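Local coordinates for protein putative transcriptional regulator (Bacillus cytotoxicus NVH 391-98, PDB 3K4H) that probably regulates transcription as a LacI-family protein, with a periplasmic-binding-protein-like core that binds a glucose-containing glycan between its lobes, at residues V163-K166 with E167-L170; S209-K213 with K214-V218; A257-D260 with K261-A265. All blocks are in the same frame, centred on the assembly; numbering follows the deposited sequence.

Interaction 1: residues V163-K166 with E167-L170; sequences VLPK and EYIL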
loop_
_atom_site.group_PDB
_atom_site.type_symbol
_atom_site.label_atom_id
_atom_site.label_comp_id
_atom_site.label_asym_id
_atom_site.label_seq_id
_atom_site.Cartn_x
_atom_site.Cartn_y
_atom_site.Cartn_z
ATOM N N VAL A 163 9.143 -9.124 23.161
ATOM C CA VAL A 163 10.506 -8.686 22.905
ATOM C C VAL A 163 11.006 -9.366 21.644
ATOM O O VAL A 163 10.545 -10.449 21.305
ATOM C CB VAL A 163 11.438 -9.041 24.092
ATOM C CG1 VAL A 163 12.541 -7.998 24.245
ATOM C CG2 VAL A 163 10.636 -9.174 25.391
ATOM N N LEU A 164 11.936 -8.726 20.945
ATOM C CA LEU A 164 12.512 -9.299 19.732
ATOM C C LEU A 164 14.021 -9.131 19.807
ATOM O O LEU A 164 14.566 -8.152 19.289
ATOM C CB LEU A 164 11.996 -8.595 18.484
ATOM C CG LEU A 164 12.169 -9.241 17.108
ATOM C CD1 LEU A 164 12.226 -8.143 16.053
ATOM C CD2 LEU A 164 13.347 -10.138 16.936
ATOM N N PRO A 165 14.705 -10.097 20.432
ATOM C CA PRO A 165 16.127 -9.927 20.658
ATOM C C PRO A 165 16.895 -9.959 19.342
ATOM O O PRO A 165 16.445 -10.557 18.371
ATOM C CB PRO A 165 16.477 -11.122 21.538
ATOM C CG PRO A 165 15.488 -12.147 21.156
ATOM C CD PRO A 165 14.224 -11.408 20.897
ATOM N N LYS A 166 18.043 -9.298 19.340
ATOM C CA LYS A 166 18.912 -9.182 18.184
ATOM C C LYS A 166 19.291 -10.564 17.625
ATOM O O LYS A 166 19.564 -10.706 16.426
ATOM C CB LYS A 166 20.133 -8.330 18.604
ATOM C CG LYS A 166 21.485 -8.640 17.993
ATOM C CD LYS A 166 22.522 -8.647 19.118
ATOM C CE LYS A 166 23.916 -8.151 18.676
ATOM N NZ LYS A 166 24.743 -7.765 19.879
ATOM N N GLU A 167 19.272 -11.581 18.481
ATOM C CA GLU A 167 19.720 -12.914 18.091
ATOM C C GLU A 167 18.628 -13.747 17.443
ATOM O O GLU A 167 18.891 -14.868 17.036
ATOM C CB GLU A 167 20.456 -13.669 19.232
ATOM C CG GLU A 167 19.970 -13.401 20.663
ATOM C CD GLU A 167 20.474 -12.074 21.246
ATOM O OE1 GLU A 167 19.647 -11.299 21.770
ATOM O OE2 GLU A 167 21.697 -11.812 21.187
ATOM N N TYR A 168 17.421 -13.181 17.336
ATOM C CA TYR A 168 16.296 -13.737 16.551
ATOM C C TYR A 168 16.126 -13.038 15.195
ATOM O O TYR A 168 15.255 -13.429 14.386
ATOM C CB TYR A 168 14.966 -13.609 17.315
ATOM C CG TYR A 168 14.743 -14.544 18.505
ATOM C CD1 TYR A 168 15.739 -15.422 18.948
ATOM C CD2 TYR A 168 13.521 -14.520 19.211
ATOM C CE1 TYR A 168 15.530 -16.248 20.045
ATOM C CE2 TYR A 168 13.306 -15.341 20.308
ATOM C CZ TYR A 168 14.317 -16.205 20.720
ATOM O OH TYR A 168 14.122 -17.039 21.803
ATOM N N ILE A 169 17.015 -12.142 14.850
ATOM C CA ILE A 169 16.969 -11.546 13.543
ATOM C C ILE A 169 18.122 -11.966 12.658
ATOM O O ILE A 169 19.229 -11.682 12.956
ATOM C CB ILE A 169 17.056 -10.082 13.692
ATOM C CG1 ILE A 169 15.957 -9.596 14.588
ATOM C CG2 ILE A 169 16.862 -9.443 12.416
ATOM C CD1 ILE A 169 16.109 -8.224 14.956
ATOM N N LEU A 170 17.863 -12.648 11.550
ATOM C CA LEU A 170 18.890 -13.208 10.692
ATOM C C LEU A 170 18.902 -12.789 9.265
ATOM O O LEU A 170 17.889 -12.753 8.651
ATOM C CB LEU A 170 18.823 -14.710 10.726
ATOM C CG LEU A 170 19.005 -15.144 12.142
ATOM C CD1 LEU A 170 19.176 -16.593 12.246
ATOM C CD2 LEU A 170 20.221 -14.428 12.512
#
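Pro165 and Tyr168 meet twice, once through the backbone and once through their rings. The amide of Tyr168 donates to Pro165 O over 3.0 Å, with a fairly straight N-H (161°). One residue on, Ile169 N reaches Lys166 O in a weaker bond of 3.3 Å. These two i to i+3 bonds make the short 3-10 turn that leads into strand 169-171. Over the turn, the proline ring lies on one face of the tyrosine ring: Pro165 CG stands 3.7 Å from the ring centroid of Tyr168, 15° off the normal, a CH-pi contact. Pro165 CD lies beside Tyr168 CD2. Before the proline, Leu164 CD2 packs at 3.6 Å against Ile169 CG1 and at 3.8 Å against Tyr168 CB, its CG being swung anti to the backbone N (chi1 -164°). Leu164 also rests on helix 144-159 through Met153 and Leu157, and the backbones of Tyr168 and Leu170 bond to Phe136 on the neighbouring strand. The carboxylate of Glu167 bends back beside the turn, with its OE2 5.2 Å from Lys166 NZ, too far for a salt bridge. The turn is therefore held by the bonds of Tyr168 N to Pro165 O and, more weakly, Ile169 N to Lys166 O, together with apolar packing, while the charged groups contribute at most a longer-range attraction.

Interaction 2: residues S209-K213 with K214-V218; sequences SALSK and KGFVV
Leu211 O accepts the backbone N-H of Phe216 at 2.9 Å, the shortest bond between the end of helix 201-213 and the chain that leaves it. The same oxygen lies in plane at the edge of the Phe216 ring, 3.4 Å from Phe216 CD2. Phe216 CG is turned anti to its carbonyl carbon (chi1 -65°), which brings that edge back towards the helix end. Inside this bond, Gly215 N makes a weak one to Ser212 O at 3.1 Å. With the positive phi of Gly215 (88°), the pair forms a Schellman motif, and just before it Lys214 N still bonds to Ala210 O in the helical pattern. The apolar part of the turn is made by Leu211 CG facing Phe216 CB and by Leu211 CD2, which touches Val218 CG2 at 4.0 Å, the side chains of Leu211 and Val218 running roughly at right angles. Val183 on helix 176-187 also touches Leu211, and Met187 meets Phe216. A water links Ser212 OG, 3.1 Å away, to Phe216 O, to which it donates. Ser212 OG also has a weak bond to Leu208 O one turn back. Lys214 extends its aliphatic chain past Ala210 O, with CG 3.4 Å from that oxygen, and its amine makes a long, weak ion pair with Glu184. Backbone donors of the turn itself thus meet Ala210 O, Leu211 O and, weakly, Ser212 O, while a bridging water adds a link from Ser212 OG to Phe216 O.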
loop_
_atom_site.group_PDB
_atom_site.type_symbol
_atom_site.label_atom_id
_atom_site.label_comp_id
_atom_site.label_asym_id
_atom_site.label_seq_id
_atom_site.Cartn_x
_atom_site.Cartn_y
_atom_site.Cartn_z
ATOM N N SER A 209 14.211 -28.759 6.527
ATOM C CA SER A 209 15.047 -29.933 6.489
ATOM C C SER A 209 16.008 -29.895 7.662
ATOM O O SER A 209 16.310 -30.923 8.250
ATOM C CB SER A 209 15.820 -30.046 5.167
ATOM O OG SER A 209 15.278 -29.169 4.201
ATOM N N ALA A 210 16.472 -28.708 8.015
ATOM C CA ALA A 210 17.512 -28.590 9.013
ATOM C C ALA A 210 16.933 -28.935 10.371
ATOM O O ALA A 210 17.557 -29.610 11.181
ATOM C CB ALA A 210 18.079 -27.186 9.011
ATOM N N LEU A 211 15.711 -28.476 10.590
ATOM C CA LEU A 211 15.006 -28.699 11.820
ATOM C C LEU A 211 14.727 -30.200 11.960
ATOM O O LEU A 211 14.722 -30.760 13.069
ATOM C CB LEU A 211 13.727 -27.883 11.784
ATOM C CG LEU A 211 13.361 -26.908 12.909
ATOM C CD1 LEU A 211 14.518 -26.239 13.552
ATOM C CD2 LEU A 211 12.438 -25.856 12.355
ATOM N N SER A 212 14.538 -30.863 10.828
ATOM C CA SER A 212 14.248 -32.279 10.835
ATOM C C SER A 212 15.507 -33.095 10.945
ATOM O O SER A 212 15.474 -34.197 11.479
ATOM C CB SER A 212 13.465 -32.679 9.598
ATOM O OG SER A 212 12.122 -32.281 9.736
ATOM N N LYS A 213 16.621 -32.584 10.442
ATOM C CA LYS A 213 17.864 -33.316 10.615
ATOM C C LYS A 213 18.216 -33.327 12.109
ATOM O O LYS A 213 18.817 -34.265 12.603
ATOM C CB LYS A 213 18.991 -32.729 9.767
ATOM C CG LYS A 213 20.152 -33.686 9.529
ATOM C CD LYS A 213 21.380 -32.950 8.944
ATOM C CE LYS A 213 22.289 -33.864 8.108
ATOM N NZ LYS A 213 22.523 -35.221 8.730
ATOM N N LYS A 214 17.793 -32.304 12.840
ATOM C CA LYS A 214 18.113 -32.239 14.267
ATOM C C LYS A 214 17.104 -33.000 15.135
ATOM O O LYS A 214 17.264 -33.073 16.364
ATOM C CB LYS A 214 18.306 -30.789 14.715
ATOM C CG LYS A 214 19.484 -30.137 13.985
ATOM C CD LYS A 214 19.878 -28.793 14.560
ATOM C CE LYS A 214 21.294 -28.448 14.157
ATOM N NZ LYS A 214 21.833 -27.448 15.105
ATOM N N GLY A 215 16.090 -33.573 14.477
ATOM C CA GLY A 215 15.102 -34.402 15.125
ATOM C C GLY A 215 13.924 -33.628 15.682
ATOM O O GLY A 215 13.122 -34.166 16.456
ATOM N N PHE A 216 13.799 -32.364 15.297
ATOM C CA PHE A 216 12.592 -31.616 15.644
ATOM C C PHE A 216 11.447 -31.994 14.719
ATOM O O PHE A 216 11.628 -32.612 13.664
ATOM C CB PHE A 216 12.816 -30.109 15.567
ATOM C CG PHE A 216 13.798 -29.592 16.550
ATOM C CD1 PHE A 216 13.382 -29.165 17.787
ATOM C CD2 PHE A 216 15.146 -29.531 16.235
ATOM C CE1 PHE A 216 14.321 -28.676 18.707
ATOM C CE2 PHE A 216 16.074 -29.063 17.133
ATOM C CZ PHE A 216 15.681 -28.630 18.358
ATOM N N VAL A 217 10.252 -31.607 15.118
ATOM C CA VAL A 217 9.107 -31.888 14.295
ATOM C C VAL A 217 8.399 -30.598 14.047
ATOM O O VAL A 217 8.083 -29.859 14.982
ATOM C CB VAL A 217 8.162 -32.963 14.913
ATOM C CG1 VAL A 217 6.841 -33.009 14.190
ATOM C CG2 VAL A 217 8.814 -34.325 14.819
ATOM N N VAL A 218 8.157 -30.327 12.776
ATOM C CA VAL A 218 7.303 -29.209 12.416
ATOM C C VAL A 218 5.899 -29.761 12.197
ATOM O O VAL A 218 5.738 -30.740 11.468
ATOM C CB VAL A 218 7.832 -28.441 11.178
ATOM C CG1 VAL A 218 6.963 -27.243 10.883
ATOM C CG2 VAL A 218 9.245 -28.001 11.402
HETATM O O HOH W 1 11.043 -34.623 11.457
#

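Interaction 3: residues A257-D260 with K261-A265; sequences ALVD and KVENA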
loop_
_atom_site.group_PDB
_atom_site.type_symbol
_atom_site.label_atom_id
_atom_site.label_comp_id
_atom_site.label_asym_id
_atom_site.label_seq_id
_atom_site.Cartn_x
_atom_site.Cartn_y
_atom_site.Cartn_z
ATOM N N ALA A 257 2.806 -1.260 -16.557
ATOM C CA ALA A 257 3.155 0.075 -16.079
ATOM C C ALA A 257 4.306 0.670 -16.888
ATOM O O ALA A 257 4.302 1.857 -17.164
ATOM C CB ALA A 257 3.490 0.056 -14.584
ATOM N N LEU A 258 5.274 -0.158 -17.270
ATOM C CA LEU A 258 6.454 0.322 -17.988
ATOM C C LEU A 258 6.108 0.748 -19.404
ATOM O O LEU A 258 6.530 1.805 -19.848
ATOM C CB LEU A 258 7.556 -0.732 -18.010
ATOM C CG LEU A 258 8.800 -0.380 -18.824
ATOM C CD1 LEU A 258 9.468 0.919 -18.329
ATOM C CD2 LEU A 258 9.795 -1.534 -18.866
ATOM N N VAL A 259 5.339 -0.080 -20.104
ATOM C CA VAL A 259 4.976 0.195 -21.485
ATOM C C VAL A 259 4.153 1.472 -21.531
ATOM O O VAL A 259 4.315 2.303 -22.422
ATOM C CB VAL A 259 4.225 -1.006 -22.119
ATOM C CG1 VAL A 259 3.557 -0.644 -23.422
ATOM C CG2 VAL A 259 5.198 -2.138 -22.368
ATOM N N ASP A 260 3.289 1.648 -20.543
ATOM C CA ASP A 260 2.495 2.864 -20.457
ATOM C C ASP A 260 3.462 4.043 -20.334
ATOM O O ASP A 260 3.411 4.987 -21.110
ATOM C CB ASP A 260 1.532 2.779 -19.277
ATOM C CG ASP A 260 0.717 4.026 -19.097
ATOM O OD1 ASP A 260 0.010 4.465 -20.041
ATOM O OD2 ASP A 260 0.781 4.574 -17.984
ATOM N N LYS A 261 4.388 3.938 -19.392
ATOM C CA LYS A 261 5.418 4.948 -19.185
ATOM C C LYS A 261 6.207 5.218 -20.456
ATOM O O LYS A 261 6.532 6.365 -20.743
ATOM C CB LYS A 261 6.359 4.495 -18.080
ATOM C CG LYS A 261 7.334 5.550 -17.606
ATOM C CD LYS A 261 7.779 5.264 -16.163
ATOM C CE LYS A 261 8.767 6.304 -15.707
ATOM N NZ LYS A 261 8.484 6.702 -14.317
ATOM N N VAL A 262 6.532 4.165 -21.163
ATOM C CA VAL A 262 7.262 4.342 -22.372
ATOM C C VAL A 262 6.465 4.896 -23.479
ATOM O O VAL A 262 6.869 5.818 -24.120
ATOM C CB VAL A 262 7.730 3.027 -22.857
ATOM C CG1 VAL A 262 8.190 3.150 -24.188
ATOM C CG2 VAL A 262 8.804 2.562 -22.038
ATOM N N GLU A 263 5.360 4.277 -23.799
ATOM C CA GLU A 263 4.564 4.894 -24.803
ATOM C C GLU A 263 3.900 6.226 -24.573
ATOM O O GLU A 263 3.913 7.059 -25.433
ATOM C CB GLU A 263 3.593 3.883 -25.324
ATOM C CG GLU A 263 4.321 2.741 -25.858
ATOM C CD GLU A 263 3.442 1.735 -26.386
ATOM O OE1 GLU A 263 2.244 1.897 -26.252
ATOM O OE2 GLU A 263 3.939 0.767 -26.923
ATOM N N ASN A 264 3.291 6.447 -23.428
ATOM C CA ASN A 264 2.732 7.757 -23.228
ATOM C C ASN A 264 3.658 8.919 -23.136
ATOM O O ASN A 264 3.406 10.001 -23.608
ATOM C CB ASN A 264 1.599 7.752 -22.248
ATOM C CG ASN A 264 0.430 7.003 -22.787
ATOM O OD1 ASN A 264 0.536 6.368 -23.814
ATOM N ND2 ASN A 264 -0.690 7.078 -22.118
ATOM N N ALA A 265 4.715 8.701 -22.421
ATOM C CA ALA A 265 5.953 9.385 -22.506
ATOM C C ALA A 265 5.786 10.658 -21.765
ATOM O O ALA A 265 6.721 11.401 -21.610
ATOM C CB ALA A 265 6.325 9.657 -23.936
#
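Four consecutive i to i+4 bonds carry the helix across the junction, from Lys261 N to Ala257 O through to Asn264 N to Asp260 O, the latter at 2.7 Å. Val259 and Glu263 run alongside each other in the same direction, so that Glu263 OE2 passes 3.8 Å from Val259 CG1. Glu263 is extended beyond CG, and its OE2 hydrogen-bonds to Tyr44 OH; the side chain of that tyrosine also touches Val259 and Val262. Leu258 and Val262 make the apolar pair one residue back, with Leu258 CD1 4.1 Å from Val262 CG2 and the two chains crossing obliquely. This face of helix 247-264 covers the parallel sheet of one lobe of the periplasmic-binding-protein-like core, where Leu258 and Val259 both pack on Leu11 of strand 10-14. On another flank the carboxylate of Asp260 is set anti to the backbone N (chi1 178°) and reaches toward the amide of Asn264. Its OD1 comes to 3.4 Å from Asn264 ND2, but the planes of the two groups stand 66° apart and the angle is too poor for a hydrogen bond. The carboxylate has other partners, both long and weak: OD1 pairs with Lys256 of the second subunit, and OD2 with Lys270. Lys261 sends its amine out to a hydrogen bond with Thr109 OG1. Ala265 has positive phi (80°), and its N makes a weak bond to Lys261 O.

In the fold
Interactions 1 and 2 belong to the same lobe, with centres about 21 Å apart and nearest atoms about 11 Å apart; both touch the mixed sheet or the helices flanking it, including helix 176-187. Interaction 3 lies in the other lobe, on the opposite side of the chain's centre, about 43 and 49 Å from the centres of the other two. Interaction 1 is a surface turn leading into a strand, with 3-10 bonds and a proline-aromatic contact. Interactions 2 and 3 are partly buried: interaction 2 closes helix 201-213 by a Schellman motif and a water, whereas interaction 3 runs along helix 247-264 near its C-terminal part, with weak ion pairing to the second subunit.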